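PDB 5JSC: putative acyl-CoA dehydrogenase from Burkholderia xenovorans, which binds flavin-adenine dinucleotide as a member of the acyl-CoA dehydrogenase flavoprotein family and assembles from four chains. Local coordinates for residues F144-P149 against V188-T193; L316-A321 against A336-H341. One frame throughout, in Å; residues are numbered along the deposited sequence. Where two conformers were deposited one is given.

Contact 1 of 2, residues F144-P149 against V188-T193. With FAD (flavin-adenine dinucleotide), chain M.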
loop_
_atom_site.group_PDB
_atom_site.type_symbol
_atom_site.label_atom_id
_atom_site.label_comp_id
_atom_site.label_asym_id
_atom_site.label_seq_id
_atom_site.Cartn_x
_atom_site.Cartn_y
_atom_site.Cartn_z
ATOM N N PHE C 144 -20.073 -6.319 28.615
ATOM C CA PHE C 144 -20.664 -6.999 27.461
ATOM C C PHE C 144 -19.866 -8.280 27.257
ATOM O O PHE C 144 -18.709 -8.222 26.834
ATOM C CB PHE C 144 -20.578 -6.077 26.244
ATOM C CG PHE C 144 -21.181 -6.618 24.972
ATOM C CD1 PHE C 144 -22.542 -6.512 24.732
ATOM C CD2 PHE C 144 -20.369 -7.137 23.963
ATOM C CE1 PHE C 144 -23.095 -6.960 23.544
ATOM C CE2 PHE C 144 -20.920 -7.580 22.763
ATOM C CZ PHE C 144 -22.283 -7.493 22.557
ATOM N N ALA C 145 -20.451 -9.428 27.590
ATOM C CA ALA C 145 -19.697 -10.692 27.638
ATOM C C ALA C 145 -20.153 -11.624 26.511
ATOM O O ALA C 145 -21.088 -12.420 26.665
ATOM C CB ALA C 145 -19.834 -11.364 29.012
ATOM N N LEU C 146 -19.447 -11.547 25.385
ATOM C CA LEU C 146 -19.762 -12.288 24.172
ATOM C C LEU C 146 -18.663 -13.265 23.794
ATOM O O LEU C 146 -18.937 -14.457 23.582
ATOM C CB LEU C 146 -20.008 -11.299 23.020
ATOM C CG LEU C 146 -20.430 -11.895 21.674
ATOM C CD1 LEU C 146 -21.742 -12.655 21.835
ATOM C CD2 LEU C 146 -20.550 -10.799 20.602
ATOM N N SER C 147 -17.422 -12.794 23.732
ATOM C CA SER C 147 -16.289 -13.593 23.272
ATOM C C SER C 147 -15.910 -14.690 24.266
ATOM O O SER C 147 -16.064 -14.548 25.483
ATOM C CB SER C 147 -15.081 -12.683 23.047
ATOM O OG SER C 147 -15.386 -11.678 22.100
ATOM N N GLU C 148 -15.358 -15.772 23.731
ATOM C CA GLU C 148 -14.929 -16.942 24.480
ATOM C C GLU C 148 -13.508 -17.295 24.074
ATOM O O GLU C 148 -13.059 -16.916 22.987
ATOM C CB GLU C 148 -15.866 -18.128 24.207
ATOM C CG GLU C 148 -17.308 -17.800 24.546
ATOM C CD GLU C 148 -18.253 -18.952 24.352
ATOM O OE1 GLU C 148 -17.868 -19.952 23.705
ATOM O OE2 GLU C 148 -19.392 -18.850 24.848
ATOM N N PRO C 149 -12.777 -18.032 24.921
ATOM C CA PRO C 149 -11.410 -18.427 24.546
ATOM C C PRO C 149 -11.323 -19.094 23.188
ATOM O O PRO C 149 -10.361 -18.858 22.442
ATOM C CB PRO C 149 -11.004 -19.376 25.682
ATOM C CG PRO C 149 -11.767 -18.838 26.878
ATOM C CD PRO C 149 -13.114 -18.428 26.301
ATOM N N VAL C 188 -23.808 -8.326 30.591
ATOM C CA VAL C 188 -24.745 -8.880 29.616
ATOM C C VAL C 188 -24.053 -10.085 28.984
ATOM O O VAL C 188 -23.060 -9.938 28.267
ATOM C CB VAL C 188 -25.160 -7.853 28.557
ATOM C CG1 VAL C 188 -26.021 -8.518 27.496
ATOM C CG2 VAL C 188 -25.934 -6.717 29.204
ATOM N N VAL C 189 -24.564 -11.284 29.263
ATOM C CA VAL C 189 -23.910 -12.540 28.894
ATOM C C VAL C 189 -24.739 -13.224 27.819
ATOM O O VAL C 189 -25.957 -13.391 27.979
ATOM C CB VAL C 189 -23.744 -13.470 30.110
ATOM C CG1 VAL C 189 -23.047 -14.777 29.705
ATOM C CG2 VAL C 189 -22.974 -12.777 31.228
ATOM N N PHE C 190 -24.080 -13.661 26.748
ATOM C CA PHE C 190 -24.735 -14.417 25.689
ATOM C C PHE C 190 -24.346 -15.877 25.837
ATOM O O PHE C 190 -23.164 -16.192 26.008
ATOM C CB PHE C 190 -24.363 -13.866 24.310
ATOM C CG PHE C 190 -24.765 -12.432 24.138
ATOM C CD1 PHE C 190 -23.945 -11.411 24.604
ATOM C CD2 PHE C 190 -25.992 -12.108 23.579
ATOM C CE1 PHE C 190 -24.326 -10.082 24.489
ATOM C CE2 PHE C 190 -26.379 -10.780 23.455
ATOM C CZ PHE C 190 -25.545 -9.764 23.915
ATOM N N ALA C 191 -25.341 -16.761 25.810
ATOM C CA ALA C 191 -25.108 -18.168 26.108
ATOM C C ALA C 191 -25.987 -19.026 25.217
ATOM O O ALA C 191 -27.044 -18.592 24.753
ATOM C CB ALA C 191 -25.396 -18.486 27.588
ATOM N N ARG C 192 -25.550 -20.267 24.996
ATOM C CA ARG C 192 -26.302 -21.187 24.146
ATOM C C ARG C 192 -27.413 -21.849 24.953
ATOM O O ARG C 192 -27.147 -22.645 25.859
ATOM C CB ARG C 192 -25.388 -22.243 23.533
ATOM C CG ARG C 192 -26.150 -23.220 22.637
ATOM C CD ARG C 192 -25.201 -24.064 21.767
ATOM N NE ARG C 192 -24.269 -23.178 21.079
ATOM C CZ ARG C 192 -24.573 -22.448 20.006
ATOM N NH1 ARG C 192 -25.779 -22.516 19.455
ATOM N NH2 ARG C 192 -23.665 -21.631 19.491
ATOM N N THR C 193 -28.659 -21.546 24.604
ATOM C CA THR C 193 -29.809 -22.208 25.204
ATOM C C THR C 193 -30.366 -23.335 24.343
ATOM O O THR C 193 -31.138 -24.154 24.852
ATOM C CB THR C 193 -30.916 -21.182 25.501
ATOM O OG1 THR C 193 -31.074 -20.310 24.375
ATOM C CG2 THR C 193 -30.560 -20.357 26.724
HETATM P PA FAD M . -10.290 -15.148 16.268
HETATM O O1A FAD M . -11.767 -15.260 16.217
HETATM O O2A FAD M . -9.499 -16.437 16.504
HETATM O O5B FAD M . -9.807 -14.455 14.923
HETATM C C5B FAD M . -8.397 -14.322 14.660
HETATM C C4B FAD M . -8.284 -13.483 13.414
HETATM O O4B FAD M . -8.862 -14.206 12.312
HETATM C C3B FAD M . -9.078 -12.184 13.428
HETATM O O3B FAD M . -8.437 -11.142 14.167
HETATM C C2B FAD M . -9.213 -11.883 11.934
HETATM O O2B FAD M . -8.035 -11.231 11.458
HETATM C C1B FAD M . -9.302 -13.293 11.325
HETATM N N9A FAD M . -10.632 -13.709 10.897
HETATM C C8A FAD M . -11.761 -13.809 11.668
HETATM N N7A FAD M . -12.799 -14.298 11.036
HETATM C C5A FAD M . -12.322 -14.535 9.752
HETATM C C6A FAD M . -12.928 -15.066 8.600
HETATM N N6A FAD M . -14.208 -15.450 8.541
HETATM N N1A FAD M . -12.171 -15.178 7.484
HETATM C C2A FAD M . -10.896 -14.771 7.530
HETATM N N3A FAD M . -10.217 -14.255 8.561
HETATM C C4A FAD M . -10.991 -14.168 9.651
HETATM N N1 FAD M . -15.070 -9.340 23.684
HETATM C C2 FAD M . -16.229 -9.260 24.409
HETATM O O2 FAD M . -17.119 -10.123 24.324
HETATM N N3 FAD M . -16.418 -8.208 25.266
HETATM C C4 FAD M . -15.529 -7.174 25.486
HETATM O O4 FAD M . -15.760 -6.327 26.344
HETATM C C4X FAD M . -14.330 -7.244 24.703
HETATM N N5 FAD M . -13.412 -6.340 24.903
HETATM C C5X FAD M . -12.177 -6.520 24.301
HETATM C C6 FAD M . -11.140 -5.650 24.629
HETATM C C7 FAD M . -9.855 -5.846 24.136
HETATM C C7M FAD M . -8.752 -4.907 24.554
HETATM C C8 FAD M . -9.604 -6.929 23.271
HETATM C C8M FAD M . -8.223 -7.180 22.717
HETATM C C9 FAD M . -10.643 -7.787 22.926
HETATM C C9A FAD M . -11.923 -7.597 23.439
HETATM N N10 FAD M . -12.972 -8.509 23.189
HETATM C C10 FAD M . -14.179 -8.376 23.832
HETATM C "C1'" FAD M . -12.708 -9.689 22.355
HETATM C "C2'" FAD M . -12.709 -9.386 20.860
HETATM O "O2'" FAD M . -14.028 -9.095 20.401
HETATM C "C3'" FAD M . -12.162 -10.596 20.103
HETATM O "O3'" FAD M . -10.784 -10.669 20.440
HETATM C "C4'" FAD M . -12.319 -10.502 18.586
HETATM O "O4'" FAD M . -13.698 -10.670 18.249
HETATM C "C5'" FAD M . -11.475 -11.534 17.866
HETATM O "O5'" FAD M . -11.837 -12.835 18.374
HETATM P P FAD M . -10.605 -13.815 18.775
HETATM O O1P FAD M . -9.641 -13.123 19.676
HETATM O O2P FAD M . -11.167 -15.099 19.304
HETATM O O3P FAD M . -9.868 -14.105 17.391
#
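The pyrimidine side of the flavin is held by residues 144-149, and behind them Phe144 and Ala145 pair in parallel with Val188 and Val189 in the beta-rich middle domain. Two backbone bonds run through Ala145: its N donates to Val188 O (2.7 Å), and its O accepts from Phe190 N (3.2 Å). Val189 CA leans on the same oxygen through a CA-H...O contact, and Ala145 CB rests against Val189 CG2.

The other face of this pairing carries the rings. Phe190 turns an edge toward the face of Phe144 in an offset edge-to-face pair, centroids 5.3 Å apart and planes at 63°. CE1 of Phe190 does the touching, 3.5 Å from Phe144 CE1. With CG trans to its backbone N (chi1 -178°), Phe144 sends its ring toward that of Phe190. CD1 of Leu146 lies 3.8 Å from Phe190 CD1, while Ala145 O lies in the ring plane of Phe190 at its edge.

The flavin uses the polar groups directed away from Val188-Thr193. FAD N3 donates to Phe144 O in a nearly straight bond (2.8 Å, 174°). FAD O2 is gripped by two amides, Leu146 N and Ser147 N, the latter at 2.8 Å, and Ser147 OG donates to FAD N1. Together these bonds fix the ring system along its pyrimidine edge; the two N-H groups at O2 would probably draw electron density toward that end of the flavin.

Strand 186-192 continues the sheet to strand 202-208, whose Ile202 and Ala204 touch Phe190. Helix 250-286 packs on the aromatic side through Ala254, Thr257 and Leu258, and strand 168-179 brings Ile178 against Ala145.

Contact 2 of 2, residues L316-A321 against A336-H341. With SO4 (sulfate ion), chain P.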
loop_
_atom_site.group_PDB
_atom_site.type_symbol
_atom_site.label_atom_id
_atom_site.label_comp_id
_atom_site.label_asym_id
_atom_site.label_seq_id
_atom_site.Cartn_x
_atom_site.Cartn_y
_atom_site.Cartn_z
ATOM N N LEU C 316 -15.364 11.577 7.864
ATOM C CA LEU C 316 -16.543 11.577 7.003
ATOM C C LEU C 316 -17.275 10.242 7.074
ATOM O O LEU C 316 -18.511 10.211 7.158
ATOM C CB LEU C 316 -16.141 11.911 5.566
ATOM C CG LEU C 316 -15.802 13.403 5.362
ATOM C CD1 LEU C 316 -14.944 13.628 4.103
ATOM C CD2 LEU C 316 -17.091 14.242 5.299
ATOM N N LEU C 317 -16.533 9.123 7.062
ATOM C CA LEU C 317 -17.181 7.816 7.180
ATOM C C LEU C 317 -17.837 7.623 8.544
ATOM O O LEU C 317 -18.937 7.054 8.628
ATOM C CB LEU C 317 -16.173 6.703 6.915
ATOM C CG LEU C 317 -15.706 6.574 5.469
ATOM C CD1 LEU C 317 -14.473 5.677 5.436
ATOM C CD2 LEU C 317 -16.798 5.984 4.602
ATOM N N VAL C 318 -17.175 8.063 9.623
ATOM C CA VAL C 318 -17.754 7.951 10.962
ATOM C C VAL C 318 -19.084 8.681 11.024
ATOM O O VAL C 318 -20.106 8.118 11.441
ATOM C CB VAL C 318 -16.784 8.506 12.024
ATOM C CG1 VAL C 318 -17.498 8.669 13.370
ATOM C CG2 VAL C 318 -15.573 7.603 12.165
ATOM N N TYR C 319 -19.093 9.948 10.616
ATOM C CA TYR C 319 -20.288 10.747 10.835
ATOM C C TYR C 319 -21.325 10.562 9.738
ATOM O O TYR C 319 -22.506 10.803 9.994
ATOM C CB TYR C 319 -19.880 12.210 11.073
ATOM C CG TYR C 319 -19.175 12.249 12.414
ATOM C CD1 TYR C 319 -19.899 12.098 13.596
ATOM C CD2 TYR C 319 -17.784 12.335 12.508
ATOM C CE1 TYR C 319 -19.265 12.068 14.834
ATOM C CE2 TYR C 319 -17.146 12.301 13.742
ATOM C CZ TYR C 319 -17.893 12.166 14.907
ATOM O OH TYR C 319 -17.287 12.118 16.140
ATOM N N ARG C 320 -20.947 10.045 8.563
ATOM C CA ARG C 320 -21.964 9.545 7.642
ATOM C C ARG C 320 -22.735 8.402 8.282
ATOM O O ARG C 320 -23.969 8.388 8.270
ATOM C CB ARG C 320 -21.327 9.093 6.319
ATOM C CG ARG C 320 -22.325 8.603 5.252
ATOM C CD ARG C 320 -22.727 7.125 5.414
ATOM N NE ARG C 320 -21.589 6.221 5.234
ATOM C CZ ARG C 320 -21.250 5.676 4.069
ATOM N NH1 ARG C 320 -21.962 5.921 2.978
ATOM N NH2 ARG C 320 -20.191 4.878 3.993
ATOM N N ALA C 321 -22.017 7.430 8.851
ATOM C CA ALA C 321 -22.688 6.301 9.490
ATOM C C ALA C 321 -23.517 6.748 10.686
ATOM O O ALA C 321 -24.651 6.282 10.872
ATOM C CB ALA C 321 -21.666 5.245 9.917
ATOM N N ALA C 336 -19.641 -0.864 9.583
ATOM C CA ALA C 336 -18.490 -1.720 9.312
ATOM C C ALA C 336 -17.427 -0.965 8.528
ATOM O O ALA C 336 -16.229 -1.048 8.846
ATOM C CB ALA C 336 -18.931 -2.972 8.543
ATOM N N MET C 337 -17.846 -0.222 7.498
ATOM C CA MET C 337 -16.903 0.579 6.717
ATOM C C MET C 337 -16.160 1.572 7.600
ATOM O O MET C 337 -14.936 1.727 7.493
ATOM C CB MET C 337 -17.634 1.350 5.626
ATOM C CG MET C 337 -17.749 0.698 4.308
ATOM S SD MET C 337 -18.178 2.016 3.144
ATOM C CE MET C 337 -18.476 0.988 1.703
ATOM N N ALA C 338 -16.895 2.290 8.452
ATOM C CA ALA C 338 -16.279 3.304 9.300
ATOM C C ALA C 338 -15.301 2.675 10.279
ATOM O O ALA C 338 -14.189 3.178 10.465
ATOM C CB ALA C 338 -17.358 4.079 10.051
ATOM N N LYS C 339 -15.715 1.578 10.931
ATOM C CA LYS C 339 -14.866 0.935 11.929
ATOM C C LYS C 339 -13.585 0.416 11.285
ATOM O O LYS C 339 -12.482 0.629 11.798
ATOM C CB LYS C 339 -15.653 -0.194 12.611
ATOM C CG LYS C 339 -15.065 -0.717 13.928
ATOM C CD LYS C 339 -14.044 -1.820 13.719
ATOM C CE LYS C 339 -13.530 -2.360 15.048
ATOM N NZ LYS C 339 -12.516 -3.459 14.861
ATOM N N TRP C 340 -13.727 -0.262 10.152
ATOM C CA TRP C 340 -12.586 -0.741 9.378
ATOM C C TRP C 340 -11.646 0.400 9.007
ATOM O O TRP C 340 -10.452 0.382 9.343
ATOM C CB TRP C 340 -13.139 -1.454 8.139
ATOM C CG TRP C 340 -12.218 -1.745 6.985
ATOM C CD1 TRP C 340 -10.851 -1.731 6.961
ATOM C CD2 TRP C 340 -12.640 -2.116 5.673
ATOM N NE1 TRP C 340 -10.401 -2.066 5.697
ATOM C CE2 TRP C 340 -11.489 -2.309 4.896
ATOM C CE3 TRP C 340 -13.898 -2.305 5.078
ATOM C CZ2 TRP C 340 -11.553 -2.660 3.552
ATOM C CZ3 TRP C 340 -13.955 -2.652 3.742
ATOM C CH2 TRP C 340 -12.790 -2.838 2.997
ATOM N N HIS C 341 -12.162 1.410 8.307
ATOM C CA HIS C 341 -11.301 2.462 7.764
ATOM C C HIS C 341 -10.655 3.283 8.874
ATOM O O HIS C 341 -9.459 3.609 8.817
ATOM C CB HIS C 341 -12.127 3.367 6.848
ATOM C CG HIS C 341 -11.324 4.390 6.108
ATOM N ND1 HIS C 341 -10.828 5.530 6.706
ATOM C CD2 HIS C 341 -10.970 4.462 4.804
ATOM C CE1 HIS C 341 -10.174 6.242 5.806
ATOM N NE2 HIS C 341 -10.250 5.620 4.643
HETATM S S SO4 P . -7.232 7.351 2.885
HETATM O O1 SO4 P . -8.022 8.549 3.175
HETATM O O2 SO4 P . -8.086 6.353 2.241
HETATM O O3 SO4 P . -6.700 6.797 4.138
HETATM O O4 SO4 P . -6.156 7.722 1.962
#
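Apolar packing centred on Leu317 and Ala338, whose CA atoms lie 5.1 Å apart, makes most of this contact between two helices of the C-terminal helical domain. The axes of segments 316-321 and 336-341 approach to 8.4 Å, with 155° between their N-to-C directions. Ala338 sets its methyl against the backbone of the other helix: CB is 3.7 Å from Leu317 O and 4.0 Å from Val318 CA. The small side chain lets this backbone come close, and Val318 CG2 and Ala321 CB border the same methyl at the limit of contact. Leu317 CD2 reaches loosely toward Met337 SD.

A CH-pi contact forms one turn farther along. His341 is modelled in two conformers; in the one described, Leu317 CD1 stands over a face of the imidazole, 3.8 Å from its centroid and 25° off the ring normal, displaced toward CG. CG trans to the backbone N (chi1 -173°) swings this ring out across the leucine branch.

Polar groups join in beside this packing. Arg320 bends at chi2 and chi3, bringing NH2 to 3.6 Å from Met337 SD; the sulfur touches the guanidinium edge, near its plane. The stronger partner of that NH2 is Asp312 of the third subunit, in a salt bridge. In the same His341 conformer ND1 is hydrogen-bonded to Ser314 OG, and NE2 donates only weakly to sulfate O2 (3.3 Å). The ion probably comes from the crystallisation liquor.

No hydrogen bond joins the two segments, so van der Waals packing, of side chains on each other and on backbone, couples them directly. Polar ends look to the third subunit: Arg320 through its salt bridge, His341 through the sulfate shared with its copy there, which would probably favour a protonated imidazole.

Contact 1 closes before contact 2 opens along the chain: residues 144-193 provide the beta-rich side, residues 316-341 the helical side. Their centres lie 26 Å apart and their nearest atoms about 11 Å, without touching. Helix 250-286 backs both contacts, and farther along from the part that meets contact 1 it brings Thr263 and Ala266 to contact 2. Only contact 1 holds residues of the flavin pocket; contact 2 contributes none, though helix 332-356 runs on to Gln355, whose copy in the second subunit binds the same flavin. Both contacts border other chains, but different ones: the second subunit reaches Pro149 in contact 1, the third subunit meets contact 2.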